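Long-range contact in DUF3298 domain-containing protein (Pseudomonas aeruginosa, PDB 4E72), which is of unknown function but belongs to the DUF3298 family and is probably an exported lipoprotein: residues F168-H179 with K190-Y201. Numbering follows the deposited sequence. Where two conformers were deposited one is given.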
ATOM      1  N   PHE A 168       7.358 -23.501  -9.879  1.00 49.18           N
ATOM      2  CA  PHE A 168       6.926 -22.268  -9.211  1.00 46.15           C
ATOM      3  C   PHE A 168       6.829 -21.121 -10.226  1.00 48.57           C
ATOM      4  O   PHE A 168       5.856 -20.361 -10.193  1.00 49.69           O
ATOM      5  CB  PHE A 168       7.913 -21.889  -8.092  1.00 46.84           C
ATOM      6  CG  PHE A 168       7.528 -20.667  -7.293  1.00 45.41           C
ATOM      7  CD1 PHE A 168       7.863 -19.388  -7.736  1.00 45.52           C
ATOM      8  CD2 PHE A 168       6.874 -20.794  -6.067  1.00 44.84           C
ATOM      9  CE1 PHE A 168       7.492 -18.259  -7.004  1.00 44.62           C
ATOM     10  CE2 PHE A 168       6.542 -19.664  -5.316  1.00 45.13           C
ATOM     11  CZ  PHE A 168       6.834 -18.404  -5.800  1.00 43.14           C
ATOM     12  N   GLN A 169       7.841 -20.983 -11.098  1.00 42.65           N
ATOM     13  CA  GLN A 169       7.923 -19.921 -12.111  1.00 41.42           C
ATOM     14  C   GLN A 169       6.779 -19.998 -13.136  1.00 46.32           C
ATOM     15  O   GLN A 169       6.217 -18.956 -13.467  1.00 44.68           O
ATOM     16  CB  GLN A 169       9.286 -19.938 -12.812  1.00 43.34           C
ATOM     17  CG  GLN A 169      10.372 -19.294 -11.947  1.00 56.28           C
ATOM     18  CD  GLN A 169      11.746 -19.333 -12.566  1.00 71.25           C
ATOM     19  OE1 GLN A 169      11.926 -19.077 -13.765  1.00 67.79           O
ATOM     20  NE2 GLN A 169      12.751 -19.628 -11.744  1.00 53.83           N
ATOM     21  N   LYS A 170       6.387 -21.227 -13.575  1.00 45.63           N
ATOM     22  CA  LYS A 170       5.266 -21.431 -14.503  1.00 44.83           C
ATOM     23  C   LYS A 170       3.942 -21.124 -13.819  1.00 46.59           C
ATOM     24  O   LYS A 170       3.030 -20.601 -14.462  1.00 46.70           O
ATOM     25  CB  LYS A 170       5.245 -22.850 -15.076  1.00 48.10           C
ATOM     26  CG  LYS A 170       6.491 -23.250 -15.880  1.00 69.95           C
ATOM     27  CD  LYS A 170       6.805 -22.336 -17.084  1.00 79.45           C
ATOM     28  CE  LYS A 170       8.290 -22.214 -17.352  1.00 84.03           C
ATOM     29  NZ  LYS A 170       8.993 -21.429 -16.301  1.00 85.34           N
ATOM     30  N   THR A 171       3.836 -21.443 -12.515  1.00 41.12           N
ATOM     31  CA  THR A 171       2.625 -21.213 -11.723  1.00 39.29           C
ATOM     32  C   THR A 171       2.469 -19.716 -11.406  1.00 41.17           C
ATOM     33  O   THR A 171       1.355 -19.193 -11.393  1.00 39.78           O
ATOM     34  CB  THR A 171       2.682 -22.064 -10.443  1.00 44.79           C
ATOM     35  OG1 THR A 171       2.732 -23.439 -10.818  1.00 55.27           O
ATOM     36  CG2 THR A 171       1.500 -21.843  -9.519  1.00 34.21           C
ATOM     37  N   TRP A 172       3.581 -19.044 -11.114  1.00 37.86           N
ATOM     38  CA  TRP A 172       3.541 -17.642 -10.749  1.00 35.97           C
ATOM     39  C   TRP A 172       4.423 -16.836 -11.684  1.00 40.34           C
ATOM     40  O   TRP A 172       5.527 -16.447 -11.299  1.00 39.45           O
ATOM     41  CB  TRP A 172       3.966 -17.459  -9.286  1.00 33.74           C
ATOM     42  CG  TRP A 172       3.184 -18.285  -8.308  1.00 34.25           C
ATOM     43  CD1 TRP A 172       3.561 -19.476  -7.746  1.00 37.98           C
ATOM     44  CD2 TRP A 172       1.888 -17.979  -7.774  1.00 33.30           C
ATOM     45  NE1 TRP A 172       2.593 -19.916  -6.872  1.00 36.69           N
ATOM     46  CE2 TRP A 172       1.546 -19.021  -6.879  1.00 37.62           C
ATOM     47  CE3 TRP A 172       0.965 -16.936  -7.986  1.00 33.73           C
ATOM     48  CZ2 TRP A 172       0.326 -19.044  -6.189  1.00 36.37           C
ATOM     49  CZ3 TRP A 172      -0.238 -16.955  -7.291  1.00 34.52           C
ATOM     50  CH2 TRP A 172      -0.535 -17.989  -6.393  1.00 35.61           C
ATOM     51  N   PRO A 173       3.969 -16.542 -12.923  1.00 38.71           N
ATOM     52  CA  PRO A 173       4.804 -15.700 -13.797  1.00 39.31           C
ATOM     53  C   PRO A 173       4.874 -14.279 -13.238  1.00 42.07           C
ATOM     54  O   PRO A 173       4.088 -13.908 -12.355  1.00 40.33           O
ATOM     55  CB  PRO A 173       4.083 -15.753 -15.156  1.00 40.80           C
ATOM     56  CG  PRO A 173       2.672 -16.047 -14.831  1.00 44.47           C
ATOM     57  CD  PRO A 173       2.673 -16.869 -13.562  1.00 40.38           C
ATOM     58  N   PHE A 174       5.826 -13.498 -13.729  1.00 38.89           N
ATOM     59  CA  PHE A 174       5.954 -12.108 -13.346  1.00 36.85           C
ATOM     60  C   PHE A 174       4.678 -11.353 -13.792  1.00 39.98           C
ATOM     61  O   PHE A 174       4.077 -11.675 -14.827  1.00 40.50           O
ATOM     62  CB  PHE A 174       7.233 -11.498 -13.934  1.00 38.19           C
ATOM     63  CG  PHE A 174       7.448 -10.060 -13.519  1.00 38.57           C
ATOM     64  CD1 PHE A 174       7.514  -9.708 -12.173  1.00 39.69           C
ATOM     65  CD2 PHE A 174       7.508  -9.047 -14.468  1.00 40.29           C
ATOM     66  CE1 PHE A 174       7.684  -8.377 -11.791  1.00 39.42           C
ATOM     67  CE2 PHE A 174       7.663  -7.712 -14.078  1.00 41.74           C
ATOM     68  CZ  PHE A 174       7.775  -7.390 -12.748  1.00 38.07           C
ATOM     69  N   GLN A 175       4.255 -10.403 -12.972  1.00 34.02           N
ATOM     70  CA  GLN A 175       3.049  -9.600 -13.165  0.50 33.21           C
ATOM     71  C   GLN A 175       3.343  -8.171 -12.781  1.00 35.03           C
ATOM     72  O   GLN A 175       4.246  -7.947 -11.976  1.00 31.86           O
ATOM     73  CB  GLN A 175       1.930 -10.166 -12.245  0.50 34.61           C
ATOM     74  CG  GLN A 175       0.508  -9.956 -12.746  0.50 50.71           C
ATOM     75  CD  GLN A 175      -0.538 -10.150 -11.672  0.50 62.42           C
ATOM     76  OE1 GLN A 175      -0.582 -11.171 -10.973  0.50 57.89           O
ATOM     77  NE2 GLN A 175      -1.443  -9.189 -11.552  0.50 50.61           N
ATOM     78  N   ARG A 176       2.577  -7.202 -13.300  1.00 32.33           N
ATOM     79  CA  ARG A 176       2.756  -5.818 -12.866  1.00 31.17           C
ATOM     80  C   ARG A 176       2.065  -5.656 -11.515  1.00 34.29           C
ATOM     81  O   ARG A 176       1.271  -6.509 -11.113  1.00 32.53           O
ATOM     82  CB  ARG A 176       2.160  -4.814 -13.877  1.00 29.96           C
ATOM     83  CG  ARG A 176       2.904  -4.666 -15.207  1.00 28.11           C
ATOM     84  CD  ARG A 176       2.152  -3.658 -16.056  1.00 20.75           C
ATOM     85  NE  ARG A 176       2.734  -3.482 -17.383  1.00 28.58           N
ATOM     86  CZ  ARG A 176       2.463  -2.457 -18.184  1.00 44.35           C
ATOM     87  NH1 ARG A 176       1.601  -1.518 -17.804  1.00 32.35           N
ATOM     88  NH2 ARG A 176       3.058  -2.355 -19.365  1.00 25.20           N
ATOM     89  N   THR A 177       2.307  -4.539 -10.847  1.00 31.39           N
ATOM     90  CA  THR A 177       1.635  -4.233  -9.597  1.00 29.69           C
ATOM     91  C   THR A 177       1.226  -2.765  -9.604  1.00 32.57           C
ATOM     92  O   THR A 177       1.989  -1.964 -10.114  1.00 34.01           O
ATOM     93  CB  THR A 177       2.501  -4.604  -8.352  1.00 28.88           C
ATOM     94  OG1 THR A 177       1.733  -4.333  -7.172  1.00 27.52           O
ATOM     95  CG2 THR A 177       3.862  -3.858  -8.291  1.00 24.90           C
ATOM     96  N   PRO A 178       0.045  -2.375  -9.063  1.00 30.54           N
ATOM     97  CA  PRO A 178      -0.266  -0.936  -8.962  1.00 30.14           C
ATOM     98  C   PRO A 178       0.499  -0.235  -7.817  1.00 32.99           C
ATOM     99  O   PRO A 178       0.466   0.992  -7.768  1.00 35.72           O
ATOM    100  CB  PRO A 178      -1.776  -0.904  -8.673  1.00 31.20           C
ATOM    101  CG  PRO A 178      -2.175  -2.272  -8.375  1.00 35.64           C
ATOM    102  CD  PRO A 178      -1.012  -3.197  -8.434  1.00 31.63           C
ATOM    103  N   HIS A 179       1.175  -0.985  -6.902  1.00 25.85           N
ATOM    104  CA  HIS A 179       1.813  -0.442  -5.679  1.00 24.18           C
ATOM    105  C   HIS A 179       3.311  -0.278  -5.819  1.00 29.83           C
ATOM    106  O   HIS A 179       4.090  -1.223  -5.655  1.00 30.93           O
ATOM    107  CB  HIS A 179       1.501  -1.329  -4.450  1.00 24.75           C
ATOM    108  CG  HIS A 179       0.125  -1.946  -4.455  1.00 27.34           C
ATOM    109  ND1 HIS A 179      -1.025  -1.163  -4.558  1.00 28.55           N
ATOM    110  CD2 HIS A 179      -0.238  -3.238  -4.299  1.00 29.80           C
ATOM    111  CE1 HIS A 179      -2.040  -2.002  -4.497  1.00 28.74           C
ATOM    112  NE2 HIS A 179      -1.624  -3.261  -4.290  1.00 29.52           N
ATOM    113  N   LYS A 190       5.533  -3.476  -4.374  1.00 27.72           N
ATOM    114  CA  LYS A 190       4.849  -4.325  -3.408  1.00 27.51           C
ATOM    115  C   LYS A 190       3.663  -5.039  -4.080  1.00 30.89           C
ATOM    116  O   LYS A 190       2.846  -4.404  -4.746  1.00 29.17           O
ATOM    117  CB  LYS A 190       4.403  -3.481  -2.201  1.00 29.42           C
ATOM    118  CG  LYS A 190       3.521  -4.213  -1.209  1.00 36.51           C
ATOM    119  CD  LYS A 190       4.303  -4.849  -0.123  1.00 40.37           C
ATOM    120  CE  LYS A 190       3.921  -4.296   1.220  1.00 36.77           C
ATOM    121  NZ  LYS A 190       4.602  -5.045   2.298  1.00 33.57           N
ATOM    122  N   TYR A 191       3.583  -6.361  -3.880  1.00 28.32           N
ATOM    123  CA  TYR A 191       2.590  -7.221  -4.504  1.00 27.18           C
ATOM    124  C   TYR A 191       1.512  -7.666  -3.553  1.00 31.09           C
ATOM    125  O   TYR A 191       1.766  -7.970  -2.388  1.00 30.37           O
ATOM    126  CB  TYR A 191       3.270  -8.463  -5.128  1.00 27.87           C
ATOM    127  CG  TYR A 191       3.936  -8.076  -6.423  1.00 29.61           C
ATOM    128  CD1 TYR A 191       5.099  -7.304  -6.427  1.00 31.14           C
ATOM    129  CD2 TYR A 191       3.344  -8.370  -7.649  1.00 30.18           C
ATOM    130  CE1 TYR A 191       5.675  -6.870  -7.615  1.00 31.62           C
ATOM    131  CE2 TYR A 191       3.913  -7.938  -8.844  1.00 30.38           C
ATOM    132  CZ  TYR A 191       5.061  -7.162  -8.823  1.00 36.95           C
ATOM    133  OH  TYR A 191       5.602  -6.675  -9.995  1.00 32.29           O
ATOM    134  N   ASP A 192       0.293  -7.729  -4.083  1.00 27.72           N
ATOM    135  CA  ASP A 192      -0.831  -8.266  -3.347  1.00 27.62           C
ATOM    136  C   ASP A 192      -0.557  -9.737  -3.123  1.00 29.76           C
ATOM    137  O   ASP A 192       0.148 -10.370  -3.924  1.00 27.25           O
ATOM    138  CB  ASP A 192      -2.141  -8.048  -4.125  1.00 29.11           C
ATOM    139  CG  ASP A 192      -2.679  -6.625  -3.987  1.00 49.65           C
ATOM    140  OD1 ASP A 192      -2.833  -6.150  -2.822  1.00 52.91           O
ATOM    141  OD2 ASP A 192      -3.008  -6.008  -5.032  1.00 53.42           O
ATOM    142  N   ALA A 193      -1.085 -10.277  -2.031  1.00 27.59           N
ATOM    143  CA  ALA A 193      -0.976 -11.706  -1.740  1.00 29.12           C
ATOM    144  C   ALA A 193      -1.593 -12.489  -2.908  1.00 34.56           C
ATOM    145  O   ALA A 193      -2.545 -12.004  -3.525  1.00 34.93           O
ATOM    146  CB  ALA A 193      -1.719 -12.017  -0.445  1.00 29.53           C
ATOM    147  N   TYR A 194      -1.009 -13.635  -3.261  1.00 31.34           N
ATOM    148  CA  TYR A 194      -1.533 -14.508  -4.300  1.00 31.01           C
ATOM    149  C   TYR A 194      -1.463 -13.902  -5.716  1.00 33.01           C
ATOM    150  O   TYR A 194      -2.278 -14.266  -6.550  1.00 32.23           O
ATOM    151  CB  TYR A 194      -3.003 -14.876  -3.950  1.00 32.02           C
ATOM    152  CG  TYR A 194      -3.442 -16.248  -4.397  1.00 31.65           C
ATOM    153  CD1 TYR A 194      -2.908 -17.397  -3.814  1.00 33.40           C
ATOM    154  CD2 TYR A 194      -4.461 -16.402  -5.333  1.00 31.99           C
ATOM    155  CE1 TYR A 194      -3.359 -18.665  -4.173  1.00 33.14           C
ATOM    156  CE2 TYR A 194      -4.942 -17.662  -5.676  1.00 33.62           C
ATOM    157  CZ  TYR A 194      -4.368 -18.792  -5.115  1.00 39.88           C
ATOM    158  OH  TYR A 194      -4.779 -20.038  -5.514  1.00 42.85           O
ATOM    159  N   SER A 195      -0.474 -13.027  -6.018  1.00 28.83           N
ATOM    160  CA  SER A 195      -0.349 -12.481  -7.375  1.00 27.81           C
ATOM    161  C   SER A 195       0.889 -13.040  -8.071  1.00 32.56           C
ATOM    162  O   SER A 195       0.785 -13.424  -9.229  1.00 32.82           O
ATOM    163  CB  SER A 195      -0.315 -10.955  -7.367  1.00 30.50           C
ATOM    164  OG  SER A 195       0.729 -10.478  -6.548  1.00 43.00           O
ATOM    165  N   ILE A 196       2.063 -13.066  -7.376  1.00 28.65           N
ATOM    166  CA  ILE A 196       3.329 -13.600  -7.887  1.00 27.89           C
ATOM    167  C   ILE A 196       3.882 -14.694  -6.944  1.00 34.67           C
ATOM    168  O   ILE A 196       4.997 -15.199  -7.163  1.00 36.25           O
ATOM    169  CB  ILE A 196       4.402 -12.496  -8.178  1.00 29.84           C
ATOM    170  CG1 ILE A 196       4.743 -11.639  -6.910  1.00 29.51           C
ATOM    171  CG2 ILE A 196       4.017 -11.656  -9.420  1.00 27.14           C
ATOM    172  CD1 ILE A 196       6.129 -10.986  -6.914  1.00 35.93           C
ATOM    173  N   ALA A 197       3.106 -15.072  -5.907  1.00 31.38           N
ATOM    174  CA  ALA A 197       3.527 -16.100  -4.940  1.00 30.61           C
ATOM    175  C   ALA A 197       2.351 -16.578  -4.122  1.00 31.96           C
ATOM    176  O   ALA A 197       1.417 -15.808  -3.962  1.00 30.96           O
ATOM    177  CB  ALA A 197       4.602 -15.532  -4.009  1.00 30.67           C
ATOM    178  N   PRO A 198       2.418 -17.756  -3.460  1.00 30.42           N
ATOM    179  CA  PRO A 198       1.306 -18.154  -2.561  1.00 30.34           C
ATOM    180  C   PRO A 198       1.247 -17.245  -1.335  1.00 35.22           C
ATOM    181  O   PRO A 198       2.201 -16.501  -1.075  1.00 33.50           O
ATOM    182  CB  PRO A 198       1.662 -19.602  -2.150  1.00 32.47           C
ATOM    183  CG  PRO A 198       2.734 -20.042  -3.079  1.00 38.67           C
ATOM    184  CD  PRO A 198       3.471 -18.794  -3.514  1.00 33.60           C
ATOM    185  N   TYR A 199       0.152 -17.319  -0.568  1.00 35.64           N
ATOM    186  CA  TYR A 199      -0.078 -16.536   0.665  1.00 36.32           C
ATOM    187  C   TYR A 199       1.045 -16.683   1.694  1.00 37.70           C
ATOM    188  O   TYR A 199       1.313 -15.730   2.410  1.00 36.48           O
ATOM    189  CB  TYR A 199      -1.403 -16.946   1.316  1.00 40.19           C
ATOM    190  CG  TYR A 199      -2.577 -16.073   0.937  1.00 44.59           C
ATOM    191  CD1 TYR A 199      -3.234 -16.243  -0.276  1.00 46.59           C
ATOM    192  CD2 TYR A 199      -3.075 -15.122   1.822  1.00 46.70           C
ATOM    193  CE1 TYR A 199      -4.302 -15.423  -0.642  1.00 47.78           C
ATOM    194  CE2 TYR A 199      -4.173 -14.323   1.485  1.00 47.99           C
ATOM    195  CZ  TYR A 199      -4.773 -14.464   0.243  1.00 55.18           C
ATOM    196  OH  TYR A 199      -5.852 -13.680  -0.104  1.00 54.17           O
ATOM    197  N   SER A 200       1.709 -17.858   1.768  1.00 34.45           N
ATOM    198  CA  SER A 200       2.843 -18.079   2.680  1.00 34.87           C
ATOM    199  C   SER A 200       3.978 -17.038   2.479  1.00 38.08           C
ATOM    200  O   SER A 200       4.663 -16.704   3.446  1.00 36.06           O
ATOM    201  CB  SER A 200       3.407 -19.480   2.506  1.00 38.14           C
ATOM    202  OG  SER A 200       3.851 -19.677   1.174  1.00 44.15           O
ATOM    203  N   TYR A 201       4.151 -16.508   1.245  1.00 36.02           N
ATOM    204  CA  TYR A 201       5.173 -15.479   0.946  1.00 36.08           C
ATOM    205  C   TYR A 201       4.657 -14.057   1.271  1.00 39.13           C
ATOM    206  O   TYR A 201       5.363 -13.081   1.030  1.00 39.11           O
ATOM    207  CB  TYR A 201       5.626 -15.564  -0.523  1.00 37.80           C
ATOM    208  CG  TYR A 201       6.446 -16.800  -0.823  1.00 41.13           C
ATOM    209  CD1 TYR A 201       5.834 -18.026  -1.063  1.00 42.96           C
ATOM    210  CD2 TYR A 201       7.837 -16.751  -0.834  1.00 43.96           C
ATOM    211  CE1 TYR A 201       6.585 -19.177  -1.303  1.00 45.40           C
ATOM    212  CE2 TYR A 201       8.602 -17.900  -1.055  1.00 46.46           C
ATOM    213  CZ  TYR A 201       7.970 -19.108  -1.308  1.00 52.95           C
ATOM    214  OH  TYR A 201       8.716 -20.237  -1.559  1.00 53.44           O
TER
HETATM  215  O   HOH W   1       6.940 -15.385  -8.967  1.00 32.34           O
HETATM  216  O   HOH W   2       1.570 -14.750 -11.250  1.00 38.66           O
HETATM  217  O   HOH W   3      -0.053  -6.557  -6.603  1.00 24.32           O
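Two loops of the DUF3298 region meet here: Trp-172 to Pro-178, which leads from helix 166-171 toward strand 179-181, and the loop after strand 187-190, folded back by a type II beta turn from Asp-192 to Ser-195. At one end the indole of Trp-172 lies against the chain at Ala-197 and Pro-198. Ala-197 CA makes a CH-pi contact over the five-membered ring of Trp-172, 4.0 Å from that ring's centroid, and Thr-171 CG2 lies over the rim of the opposite face. The edge of the indole points into the face of Tyr-194, a T-shaped pair with planes at 74°. Phe-168 turns its edge to the face of Tyr-201 less squarely, with planes at 61°.

At the other end Tyr-191 reaches back with its phenol. Its OH donates to Gln-175 O at 2.7 Å, in the carbonyl plane. Thr-177 CB makes a CH-pi contact on one face of this ring, and Ile-196 CD1 lies near the rim of the other. The Thr-177 torsion (chi1 -177°) turns OG1 to Lys-190 O, a 2.7 Å hydrogen bond, and leaves CG2 against the Tyr-191 ring. Leu-206 of strand 205-208 touches both Tyr-191 and Ile-196.

Beside Trp-172 a water donates to both Trp-172 O and Ile-196 O; a second bridges Pro-173 O and Ser-195 O. Beyond Thr-177, His-179 NE2 donates to Asp-192 OD2 at 3.2 Å, from above the carboxylate plane, with ring and carboxylate turned 89° apart.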